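PDB 6FMX: phosphatidylglycerophosphatase B from Bacillus subtilis, which removes the terminal phosphate from phosphatidylglycerophosphate to give phosphatidylglycerol in the cell membrane, and also dephosphorylates undecaprenyl pyrophosphate. Local coordinates for residues W117-R122 against S132-P137; P123-L128 against V189-D194; G67-G72 against I182-L187. One frame throughout, in Å; residues are numbered along the deposited sequence.

Contact 1: residues W117-R122 against S132-P137; sequences WIERVR and SSFSFP. With WO4 (tungstate(VI)ion), chain G.
Arg122 reaches from 117-122 to Ser133 and can be followed outward atom by atom. CG leaves CB anti to the carbonyl carbon (chi1 -63°), beside the backbone N, and a bend at chi2 (-101°) carries the chain across to Ser133. There CG and CD pass the Ser133 carbonyl and the Ser135 side chain. Arg122 NE then gives a 2.8 Å hydrogen bond to Ser133 O, which it meets from above the carbonyl plane, and Arg122 NH2 gives another to Ser133 OG, also 2.8 Å and almost exactly in the guanidinium plane. This side-on grip fixes the group's rotation, while Ser135 CA lies over one face. NH1 donates to tungstate O1, at a distance so short that its exact value is doubtful, and also to the Val189 carbonyl; Glu131 makes a salt bridge to NE. A leucine in place of Arg122 would probably leave Ser133 O and OG without these donors and the bound anion short of a positive partner.

Closer to helix 96-118, Ser135 N bonds Arg120 O at 2.9 Å. Glu119 CA sits over the face of the Phe134 ring, 3.6 Å from its centroid, a CH-pi contact, and Arg120 O lies at that ring's edge. Ile118 CD1 meets Phe136 CD1 at the ring's edge, 3.5 Å away. The arrangement joins the first phosphatase sequence motif to the approach to the second, as in the oxyanion pocket of PAP2-family phosphatases.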
loop_
_atom_site.group_PDB
_atom_site.type_symbol
_atom_site.label_atom_id
_atom_site.label_comp_id
_atom_site.label_asym_id
_atom_site.label_seq_id
_atom_site.Cartn_x
_atom_site.Cartn_y
_atom_site.Cartn_z
ATOM N N TRP A 117 6.329 17.140 -3.553
ATOM C CA TRP A 117 7.588 17.418 -4.229
ATOM C C TRP A 117 7.477 17.149 -5.725
ATOM O O TRP A 117 7.968 17.934 -6.546
ATOM C CB TRP A 117 8.694 16.572 -3.596
ATOM C CG TRP A 117 9.996 16.604 -4.307
ATOM C CD1 TRP A 117 10.710 17.709 -4.666
ATOM C CD2 TRP A 117 10.759 15.473 -4.745
ATOM N NE1 TRP A 117 11.872 17.336 -5.301
ATOM C CE2 TRP A 117 11.922 15.969 -5.363
ATOM C CE3 TRP A 117 10.570 14.089 -4.674
ATOM C CZ2 TRP A 117 12.889 15.130 -5.908
ATOM C CZ3 TRP A 117 11.537 13.258 -5.215
ATOM C CH2 TRP A 117 12.676 13.781 -5.826
ATOM N N ILE A 118 6.796 16.066 -6.095
ATOM C CA ILE A 118 6.779 15.597 -7.477
ATOM C C ILE A 118 5.667 16.270 -8.281
ATOM O O ILE A 118 5.850 16.587 -9.464
ATOM C CB ILE A 118 6.652 14.063 -7.475
ATOM C CG1 ILE A 118 7.934 13.448 -6.903
ATOM C CG2 ILE A 118 6.346 13.536 -8.874
ATOM C CD1 ILE A 118 8.015 11.965 -7.047
ATOM N N GLU A 119 4.497 16.472 -7.668
ATOM C CA GLU A 119 3.411 17.277 -8.245
ATOM C C GLU A 119 2.894 16.705 -9.566
ATOM O O GLU A 119 2.654 17.440 -10.533
ATOM C CB GLU A 119 3.849 18.734 -8.432
ATOM C CG GLU A 119 4.079 19.496 -7.136
ATOM C CD GLU A 119 4.420 20.960 -7.375
ATOM O OE1 GLU A 119 5.368 21.240 -8.143
ATOM O OE2 GLU A 119 3.732 21.829 -6.801
ATOM N N ARG A 120 2.700 15.391 -9.621
ATOM C CA ARG A 120 2.127 14.809 -10.828
ATOM C C ARG A 120 0.629 15.084 -10.907
ATOM O O ARG A 120 -0.099 14.955 -9.918
ATOM C CB ARG A 120 2.378 13.300 -10.899
ATOM C CG ARG A 120 2.091 12.758 -12.302
ATOM C CD ARG A 120 1.938 11.256 -12.348
ATOM N NE ARG A 120 2.042 10.727 -13.707
ATOM C CZ ARG A 120 2.277 9.447 -13.977
ATOM N NH1 ARG A 120 2.419 8.576 -12.979
ATOM N NH2 ARG A 120 2.368 9.031 -15.232
ATOM N N VAL A 121 0.176 15.458 -12.105
ATOM C CA VAL A 121 -1.238 15.703 -12.359
ATOM C C VAL A 121 -1.975 14.372 -12.444
ATOM O O VAL A 121 -1.466 13.392 -13.003
ATOM C CB VAL A 121 -1.393 16.533 -13.650
ATOM C CG1 VAL A 121 -2.838 16.700 -14.018
ATOM C CG2 VAL A 121 -0.750 17.905 -13.500
ATOM N N ARG A 122 -3.184 14.330 -11.876
ATOM C CA ARG A 122 -4.005 13.125 -11.881
ATOM C C ARG A 122 -4.477 12.789 -13.298
ATOM O O ARG A 122 -4.462 13.644 -14.185
ATOM C CB ARG A 122 -5.215 13.320 -10.969
ATOM C CG ARG A 122 -4.876 13.529 -9.517
ATOM C CD ARG A 122 -5.088 12.248 -8.737
ATOM N NE ARG A 122 -4.718 12.393 -7.337
ATOM C CZ ARG A 122 -4.956 11.471 -6.413
ATOM N NH1 ARG A 122 -5.558 10.342 -6.754
ATOM N NH2 ARG A 122 -4.593 11.676 -5.152
ATOM N N SER A 132 -8.080 14.865 -3.742
ATOM C CA SER A 132 -7.705 16.258 -3.512
ATOM C C SER A 132 -6.199 16.399 -3.338
ATOM O O SER A 132 -5.728 17.131 -2.464
ATOM C CB SER A 132 -8.434 16.826 -2.297
ATOM O OG SER A 132 -7.888 16.299 -1.101
ATOM N N SER A 133 -5.420 15.721 -4.180
ATOM C CA SER A 133 -3.969 15.757 -4.059
ATOM C C SER A 133 -3.338 15.321 -5.374
ATOM O O SER A 133 -4.021 14.890 -6.307
ATOM C CB SER A 133 -3.486 14.867 -2.913
ATOM O OG SER A 133 -3.607 13.503 -3.267
ATOM N N PHE A 134 -2.011 15.428 -5.425
ATOM C CA PHE A 134 -1.269 15.004 -6.600
ATOM C C PHE A 134 -1.267 13.480 -6.701
ATOM O O PHE A 134 -1.682 12.765 -5.784
ATOM C CB PHE A 134 0.151 15.573 -6.567
ATOM C CG PHE A 134 0.198 17.050 -6.838
ATOM C CD1 PHE A 134 -0.242 17.548 -8.045
ATOM C CD2 PHE A 134 0.646 17.938 -5.876
ATOM C CE1 PHE A 134 -0.225 18.914 -8.302
ATOM C CE2 PHE A 134 0.672 19.299 -6.124
ATOM C CZ PHE A 134 0.232 19.789 -7.336
ATOM N N SER A 135 -0.796 12.986 -7.847
ATOM C CA SER A 135 -1.056 11.605 -8.247
ATOM C C SER A 135 0.026 10.622 -7.807
ATOM O O SER A 135 -0.282 9.454 -7.549
ATOM C CB SER A 135 -1.214 11.532 -9.767
ATOM O OG SER A 135 -1.988 10.416 -10.136
ATOM N N PHE A 136 1.287 11.048 -7.719
ATOM C CA PHE A 136 2.410 10.123 -7.562
ATOM C C PHE A 136 3.163 10.381 -6.256
ATOM O O PHE A 136 3.599 11.516 -6.018
ATOM C CB PHE A 136 3.393 10.257 -8.757
ATOM C CG PHE A 136 4.535 9.256 -8.734
ATOM C CD1 PHE A 136 5.708 9.537 -8.053
ATOM C CD2 PHE A 136 4.435 8.045 -9.407
ATOM C CE1 PHE A 136 6.757 8.621 -8.024
ATOM C CE2 PHE A 136 5.490 7.124 -9.394
ATOM C CZ PHE A 136 6.646 7.417 -8.703
ATOM N N PRO A 137 3.380 9.358 -5.412
ATOM C CA PRO A 137 2.915 7.967 -5.533
ATOM C C PRO A 137 1.513 7.784 -4.951
ATOM O O PRO A 137 1.089 8.634 -4.167
ATOM C CB PRO A 137 3.946 7.174 -4.720
ATOM C CG PRO A 137 4.476 8.157 -3.714
ATOM C CD PRO A 137 4.332 9.539 -4.302
HETATM W W WO4 G . -4.540 8.366 -3.389
HETATM O O1 WO4 G . -5.946 9.119 -4.657
HETATM O O2 WO4 G . -2.740 9.258 -3.676
HETATM O O3 WO4 G . -5.070 8.822 -1.476
HETATM O O4 WO4 G . -4.360 6.405 -3.777
HETATM O O HOH W 1 2.909 13.690 -7.203
#

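Contact 2: residues P123-L128 against V189-D194; sequences PDFAPL and VHFVTD. With WO4 (tungstate(VI)ion), chain G.
Apolar packing of a proline-rich loop against the turn that carries His190, the inferred nucleophile, makes this contact, with Pro123 on Phe191 at its centre. The loop, 123-128, comes after helix 96-118 on the side inferred to be extracellular; 189-191 form the turn and 192-194 open helix 192-215, with Phe191 at the N-cap position.

Pro123 and Phe191 come at each other from opposite directions. Pro123 CG stands over the middle of the Phe191 ring, 3.5 Å from its centroid and 6° off the normal, a nearly ideal CH-pi contact. CB leans toward the CE1 and CZ rim, and Pro123 CA comes to 3.4 Å from Phe191 CZ. With CG anti to the carbonyl carbon (chi1 -64°), the Phe191 ring is directed toward the proline. Phe125 adds a looser touch, its CE2 lying 4.2 Å from Phe191 CE1 as the two side chains cross at about a right angle; the other neighbours of Phe191 include Arg120 and Asp46. Further along, Pro127 CB meets Val189 CG1 at 3.8 Å.

Between Val189 and Phe191 stands His190. Its side chain turns from the loop to the tungstate, and His190 NE2 lies 2.6 Å from the tungsten, which sits in the plane of the ring. Behind it, Asp194, inferred to stabilise the histidine for attack, accepts a 2.9 Å bond at OD2 from Phe191 N, met from above the carboxylate plane; OD2 also takes a hydrogen bond from Ser135.

The chemistry is thus divided: carbon packing lies beside the backbone of His190, while a polar bond to Asp194 ties the next residue. The approach of NE2 to tungsten opposite tungstate O3 is consistent with attack on a substrate phosphorus through a phosphohistidine intermediate, as in PAP2 relatives.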
loop_
_atom_site.group_PDB
_atom_site.type_symbol
_atom_site.label_atom_id
_atom_site.label_comp_id
_atom_site.label_asym_id
_atom_site.label_seq_id
_atom_site.Cartn_x
_atom_site.Cartn_y
_atom_site.Cartn_z
ATOM N N PRO A 123 -4.906 11.542 -13.533
ATOM C CA PRO A 123 -5.392 11.186 -14.882
ATOM C C PRO A 123 -6.525 12.073 -15.385
ATOM O O PRO A 123 -6.439 12.620 -16.495
ATOM C CB PRO A 123 -5.838 9.726 -14.706
ATOM C CG PRO A 123 -4.939 9.202 -13.615
ATOM C CD PRO A 123 -4.788 10.355 -12.655
ATOM N N ASP A 124 -7.599 12.200 -14.600
ATOM C CA ASP A 124 -8.746 13.074 -14.887
ATOM C C ASP A 124 -9.389 12.806 -16.248
ATOM O O ASP A 124 -9.927 13.717 -16.881
ATOM C CB ASP A 124 -8.375 14.551 -14.747
ATOM C CG ASP A 124 -8.640 15.067 -13.346
ATOM O OD1 ASP A 124 -9.744 14.782 -12.816
ATOM O OD2 ASP A 124 -7.754 15.722 -12.759
ATOM N N PHE A 125 -9.365 11.555 -16.698
ATOM C CA PHE A 125 -10.178 11.136 -17.831
ATOM C C PHE A 125 -11.568 10.713 -17.393
ATOM O O PHE A 125 -12.556 11.083 -18.031
ATOM C CB PHE A 125 -9.509 9.980 -18.576
ATOM C CG PHE A 125 -8.101 10.272 -18.986
ATOM C CD1 PHE A 125 -7.838 11.236 -19.949
ATOM C CD2 PHE A 125 -7.037 9.592 -18.412
ATOM C CE1 PHE A 125 -6.541 11.522 -20.326
ATOM C CE2 PHE A 125 -5.735 9.870 -18.793
ATOM C CZ PHE A 125 -5.488 10.836 -19.750
ATOM N N ALA A 126 -11.654 9.964 -16.306
ATOM C CA ALA A 126 -12.905 9.331 -15.926
ATOM C C ALA A 126 -12.885 8.878 -14.474
ATOM O O ALA A 126 -13.133 7.697 -14.197
ATOM C CB ALA A 126 -13.176 8.138 -16.841
ATOM N N PRO A 127 -12.632 9.766 -13.517
ATOM C CA PRO A 127 -12.539 9.319 -12.124
ATOM C C PRO A 127 -13.903 8.884 -11.615
ATOM O O PRO A 127 -14.926 9.479 -11.955
ATOM C CB PRO A 127 -12.041 10.564 -11.384
ATOM C CG PRO A 127 -12.607 11.703 -12.196
ATOM C CD PRO A 127 -12.605 11.236 -13.628
ATOM N N LEU A 128 -13.915 7.832 -10.799
ATOM C CA LEU A 128 -15.141 7.409 -10.142
ATOM C C LEU A 128 -15.160 7.765 -8.664
ATOM O O LEU A 128 -16.190 7.587 -8.007
ATOM C CB LEU A 128 -15.339 5.900 -10.306
ATOM C CG LEU A 128 -15.720 5.476 -11.723
ATOM C CD1 LEU A 128 -15.650 3.958 -11.860
ATOM C CD2 LEU A 128 -17.115 6.022 -12.085
ATOM N N VAL A 189 -8.336 7.217 -10.813
ATOM C CA VAL A 189 -7.739 8.269 -9.995
ATOM C C VAL A 189 -6.233 8.115 -9.833
ATOM O O VAL A 189 -5.582 9.045 -9.338
ATOM C CB VAL A 189 -8.421 8.372 -8.614
ATOM C CG1 VAL A 189 -9.816 8.957 -8.776
ATOM C CG2 VAL A 189 -8.489 7.019 -7.946
ATOM N N HIS A 190 -5.660 6.994 -10.248
ATOM C CA HIS A 190 -4.218 6.861 -10.282
ATOM C C HIS A 190 -3.824 6.220 -11.598
ATOM O O HIS A 190 -4.587 5.441 -12.187
ATOM C CB HIS A 190 -3.683 6.026 -9.114
ATOM C CG HIS A 190 -3.703 6.738 -7.794
ATOM N ND1 HIS A 190 -2.922 7.840 -7.531
ATOM C CD2 HIS A 190 -4.380 6.478 -6.653
ATOM C CE1 HIS A 190 -3.140 8.252 -6.295
ATOM N NE2 HIS A 190 -4.005 7.430 -5.732
ATOM N N PHE A 191 -2.620 6.553 -12.044
ATOM C CA PHE A 191 -1.968 5.807 -13.101
ATOM C C PHE A 191 -1.333 4.551 -12.519
ATOM O O PHE A 191 -1.020 4.477 -11.328
ATOM C CB PHE A 191 -0.876 6.641 -13.771
ATOM C CG PHE A 191 -1.380 7.866 -14.482
ATOM C CD1 PHE A 191 -2.063 7.756 -15.682
ATOM C CD2 PHE A 191 -1.131 9.130 -13.971
ATOM C CE1 PHE A 191 -2.503 8.889 -16.353
ATOM C CE2 PHE A 191 -1.569 10.267 -14.643
ATOM C CZ PHE A 191 -2.251 10.141 -15.831
ATOM N N VAL A 192 -1.106 3.566 -13.391
ATOM C CA VAL A 192 -0.433 2.344 -12.965
ATOM C C VAL A 192 0.899 2.672 -12.298
ATOM O O VAL A 192 1.250 2.094 -11.262
ATOM C CB VAL A 192 -0.256 1.392 -14.164
ATOM C CG1 VAL A 192 0.907 0.418 -13.933
ATOM C CG2 VAL A 192 -1.536 0.630 -14.404
ATOM N N THR A 193 1.656 3.614 -12.863
ATOM C CA THR A 193 2.959 3.914 -12.272
ATOM C C THR A 193 2.831 4.560 -10.898
ATOM O O THR A 193 3.712 4.366 -10.049
ATOM C CB THR A 193 3.781 4.807 -13.203
ATOM O OG1 THR A 193 2.988 5.927 -13.616
ATOM C CG2 THR A 193 4.240 4.016 -14.418
ATOM N N ASP A 194 1.772 5.347 -10.659
ATOM C CA ASP A 194 1.512 5.816 -9.299
ATOM C C ASP A 194 1.349 4.641 -8.348
ATOM O O ASP A 194 1.810 4.687 -7.200
ATOM C CB ASP A 194 0.247 6.677 -9.221
ATOM C CG ASP A 194 0.258 7.854 -10.157
ATOM O OD1 ASP A 194 1.346 8.406 -10.434
ATOM O OD2 ASP A 194 -0.856 8.247 -10.574
HETATM W W WO4 G . -4.540 8.366 -3.389
HETATM O O1 WO4 G . -5.946 9.119 -4.657
HETATM O O2 WO4 G . -2.740 9.258 -3.676
HETATM O O3 WO4 G . -5.070 8.822 -1.476
HETATM O O4 WO4 G . -4.360 6.405 -3.777
#

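Contact 3: residues G67-G72 against I182-L187; sequences GITHLG and ISRVYL. With OLC ((2R)-2,3-dihydroxypropyl (9Z)-octadec-9-enoate), chain B; WO4 (tungstate(VI)ion), chain G.
Thr69 OG1 is the polar meeting point of the two segments. Arg184 NH1 donates to Thr69 OG1 at 2.7 Å with an N-H...O angle of 158°, and the oxygen lies close to the guanidinium plane. Thr69 OG1 in turn donates a hydrogen bond to Ser183 OG, 2.9 Å away. It is therefore gripped as acceptor and donor at once, which accounts for this buried oxygen and fixes its rotation. Thr69 has OG1 anti to its amide nitrogen (chi1 -154°), which turns OG1 to Ser183 and Arg184 and puts CG2 on the Leu187 side; Thr69 CB also packs there, 3.7 Å from Leu187 CD1. A little to the side, Ile68 CG2 rests against Ser183 CB at 4.0 Å.

The NE-NH2 edge of the same guanidinium serves the anion. Arg184 NH2 bonds tungstate O1 at 2.9 Å. Arg184 NE makes a weak bond to tungstate O4 at 3.1 Å. Arg184 belongs to phosphatase sequence motif III of the PAP2 family, where helix 166-186 ends beside the oxyanion pocket, and bends at chi2 and chi3 bring its flat group around between threonine and tungstate. Helix 59-70 thus supplies a second-shell hydroxyl to a first-shell arginine.

Behind this pair, Ser183 OG also hydrogen-bonds the Val180 carbonyl one helical turn back, which settles the serine on its helix. Arg184 packs against His140 and Val189, and Thr69 touches His140 as well. On another side of helix 59-70, His70 NE2 gives a 2.7 Å hydrogen bond to O23 of a monoolein molecule that also hydrogen-bonds Ser75.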
loop_
_atom_site.group_PDB
_atom_site.type_symbol
_atom_site.label_atom_id
_atom_site.label_comp_id
_atom_site.label_asym_id
_atom_site.label_seq_id
_atom_site.Cartn_x
_atom_site.Cartn_y
_atom_site.Cartn_z
ATOM N N GLY A 67 -15.772 -0.428 -2.970
ATOM C CA GLY A 67 -15.640 -1.120 -1.699
ATOM C C GLY A 67 -14.230 -1.637 -1.470
ATOM O O GLY A 67 -13.665 -1.472 -0.387
ATOM N N ILE A 68 -13.645 -2.260 -2.495
ATOM C CA ILE A 68 -12.272 -2.750 -2.399
ATOM C C ILE A 68 -11.320 -1.611 -2.062
ATOM O O ILE A 68 -10.432 -1.751 -1.209
ATOM C CB ILE A 68 -11.866 -3.442 -3.714
ATOM C CG1 ILE A 68 -12.527 -4.810 -3.832
ATOM C CG2 ILE A 68 -10.338 -3.544 -3.847
ATOM C CD1 ILE A 68 -12.277 -5.457 -5.175
ATOM N N THR A 69 -11.489 -0.466 -2.721
ATOM C CA THR A 69 -10.514 0.602 -2.575
ATOM C C THR A 69 -10.490 1.152 -1.153
ATOM O O THR A 69 -9.441 1.636 -0.704
ATOM C CB THR A 69 -10.797 1.706 -3.601
ATOM O OG1 THR A 69 -9.581 2.399 -3.865
ATOM C CG2 THR A 69 -11.816 2.713 -3.075
ATOM N N HIS A 70 -11.600 1.016 -0.415
ATOM C CA HIS A 70 -11.659 1.504 0.958
ATOM C C HIS A 70 -10.703 0.745 1.868
ATOM O O HIS A 70 -10.285 1.281 2.900
ATOM C CB HIS A 70 -13.094 1.409 1.487
ATOM C CG HIS A 70 -13.305 2.104 2.799
ATOM N ND1 HIS A 70 -13.122 3.461 2.963
ATOM C CD2 HIS A 70 -13.682 1.628 4.010
ATOM C CE1 HIS A 70 -13.375 3.791 4.217
ATOM N NE2 HIS A 70 -13.719 2.697 4.873
ATOM N N LEU A 71 -10.352 -0.494 1.515
ATOM C CA LEU A 71 -9.357 -1.234 2.287
ATOM C C LEU A 71 -7.996 -0.548 2.274
ATOM O O LEU A 71 -7.169 -0.819 3.156
ATOM C CB LEU A 71 -9.222 -2.661 1.752
ATOM C CG LEU A 71 -10.513 -3.478 1.719
ATOM C CD1 LEU A 71 -10.337 -4.695 0.827
ATOM C CD2 LEU A 71 -10.935 -3.889 3.122
ATOM N N GLY A 72 -7.744 0.332 1.307
ATOM C CA GLY A 72 -6.521 1.099 1.248
ATOM C C GLY A 72 -6.616 2.497 1.811
ATOM O O GLY A 72 -5.610 3.218 1.825
ATOM N N ILE A 182 -5.084 -2.203 -7.966
ATOM C CA ILE A 182 -5.868 -2.363 -9.193
ATOM C C ILE A 182 -7.052 -1.406 -9.185
ATOM O O ILE A 182 -7.385 -0.785 -10.203
ATOM C CB ILE A 182 -6.343 -3.821 -9.349
ATOM C CG1 ILE A 182 -5.190 -4.751 -9.731
ATOM C CG2 ILE A 182 -7.475 -3.919 -10.370
ATOM C CD1 ILE A 182 -5.580 -6.231 -9.581
ATOM N N SER A 183 -7.687 -1.264 -8.017
ATOM C CA SER A 183 -8.880 -0.434 -7.888
ATOM C C SER A 183 -8.580 1.039 -8.144
ATOM O O SER A 183 -9.429 1.746 -8.686
ATOM C CB SER A 183 -9.501 -0.625 -6.499
ATOM O OG SER A 183 -8.823 0.141 -5.512
ATOM N N ARG A 184 -7.387 1.524 -7.777
ATOM C CA ARG A 184 -7.064 2.921 -8.063
ATOM C C ARG A 184 -6.952 3.173 -9.559
ATOM O O ARG A 184 -7.308 4.257 -10.035
ATOM C CB ARG A 184 -5.762 3.345 -7.371
ATOM C CG ARG A 184 -5.665 2.946 -5.898
ATOM C CD ARG A 184 -6.873 3.467 -5.126
ATOM N NE ARG A 184 -6.852 4.917 -4.963
ATOM C CZ ARG A 184 -7.881 5.631 -4.516
ATOM N NH1 ARG A 184 -9.023 5.034 -4.196
ATOM N NH2 ARG A 184 -7.773 6.945 -4.392
ATOM N N VAL A 185 -6.456 2.194 -10.315
ATOM C CA VAL A 185 -6.396 2.356 -11.762
ATOM C C VAL A 185 -7.783 2.177 -12.368
ATOM O O VAL A 185 -8.208 2.967 -13.219
ATOM C CB VAL A 185 -5.379 1.378 -12.374
ATOM C CG1 VAL A 185 -5.325 1.570 -13.874
ATOM C CG2 VAL A 185 -3.983 1.588 -11.743
ATOM N N TYR A 186 -8.512 1.151 -11.922
ATOM C CA TYR A 186 -9.891 0.937 -12.361
ATOM C C TYR A 186 -10.751 2.180 -12.153
ATOM O O TYR A 186 -11.523 2.575 -13.038
ATOM C CB TYR A 186 -10.500 -0.255 -11.606
ATOM C CG TYR A 186 -11.947 -0.538 -11.976
ATOM C CD1 TYR A 186 -12.985 0.210 -11.436
ATOM C CD2 TYR A 186 -12.273 -1.567 -12.851
ATOM C CE1 TYR A 186 -14.302 -0.032 -11.779
ATOM C CE2 TYR A 186 -13.602 -1.829 -13.191
ATOM C CZ TYR A 186 -14.605 -1.052 -12.648
ATOM O OH TYR A 186 -15.923 -1.279 -12.976
ATOM N N LEU A 187 -10.680 2.773 -10.966
ATOM C CA LEU A 187 -11.521 3.912 -10.620
ATOM C C LEU A 187 -11.030 5.220 -11.229
ATOM O O LEU A 187 -11.628 6.271 -10.966
ATOM C CB LEU A 187 -11.626 4.048 -9.098
ATOM C CG LEU A 187 -12.313 2.885 -8.378
ATOM C CD1 LEU A 187 -12.086 2.951 -6.875
ATOM C CD2 LEU A 187 -13.815 2.865 -8.704
HETATM C C18 OLC B . -6.425 -11.834 18.971
HETATM C C10 OLC B . -9.677 -8.830 12.965
HETATM C C9 OLC B . -10.549 -8.100 12.295
HETATM C C17 OLC B . -6.543 -10.310 18.940
HETATM C C11 OLC B . -8.838 -8.243 14.102
HETATM C C8 OLC B . -10.758 -6.624 12.623
HETATM C C24 OLC B . -14.145 5.383 8.610
HETATM C C16 OLC B . -5.630 -9.701 17.873
HETATM C C12 OLC B . -9.606 -8.310 15.426
HETATM C C7 OLC B . -11.931 -6.060 11.826
HETATM C C15 OLC B . -6.362 -9.624 16.536
HETATM C C13 OLC B . -8.781 -9.028 16.494
HETATM C C6 OLC B . -12.093 -4.586 12.189
HETATM C C14 OLC B . -7.365 -8.469 16.532
HETATM C C5 OLC B . -12.701 -3.819 11.013
HETATM C C4 OLC B . -11.913 -2.528 10.779
HETATM C C3 OLC B . -12.708 -1.314 11.256
HETATM C C2 OLC B . -12.172 -0.059 10.572
HETATM C C21 OLC B . -13.674 3.269 9.877
HETATM C C1 OLC B . -13.131 1.119 10.754
HETATM C C22 OLC B . -14.325 3.869 8.632
HETATM O O19 OLC B . -13.552 1.376 11.830
HETATM O O25 OLC B . -14.035 5.827 7.281
HETATM O O23 OLC B . -13.722 3.327 7.492
HETATM O O20 OLC B . -13.516 1.895 9.651
HETATM W W WO4 G . -4.540 8.366 -3.389
HETATM O O1 WO4 G . -5.946 9.119 -4.657
HETATM O O2 WO4 G . -2.740 9.258 -3.676
HETATM O O3 WO4 G . -5.070 8.822 -1.476
HETATM O O4 WO4 G . -4.360 6.405 -3.777
#

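Overall arrangement
All three contacts touch the tungstate, Arg122 of contact 1 and Arg184 of contact 3 meeting at its O1 and His190 of contact 2 reaching the tungsten. Contacts 1 and 2, with centres 11 Å apart, are joined most directly through Asp194, whose OD2 lies 2.5 Å from Ser135 OG, a probable hydrogen bond, and whose OD1 is 2.8 Å from Arg120 NH1, a salt bridge. Contacts 2 and 3, also 11 Å apart between centres, share backbone links, with Leu128 N 2.8 Å from Leu187 O. Contacts 1 and 3 do not touch: their centres are about 17 Å apart, and contact 1 is nested inside the long loop that contact 3 closes.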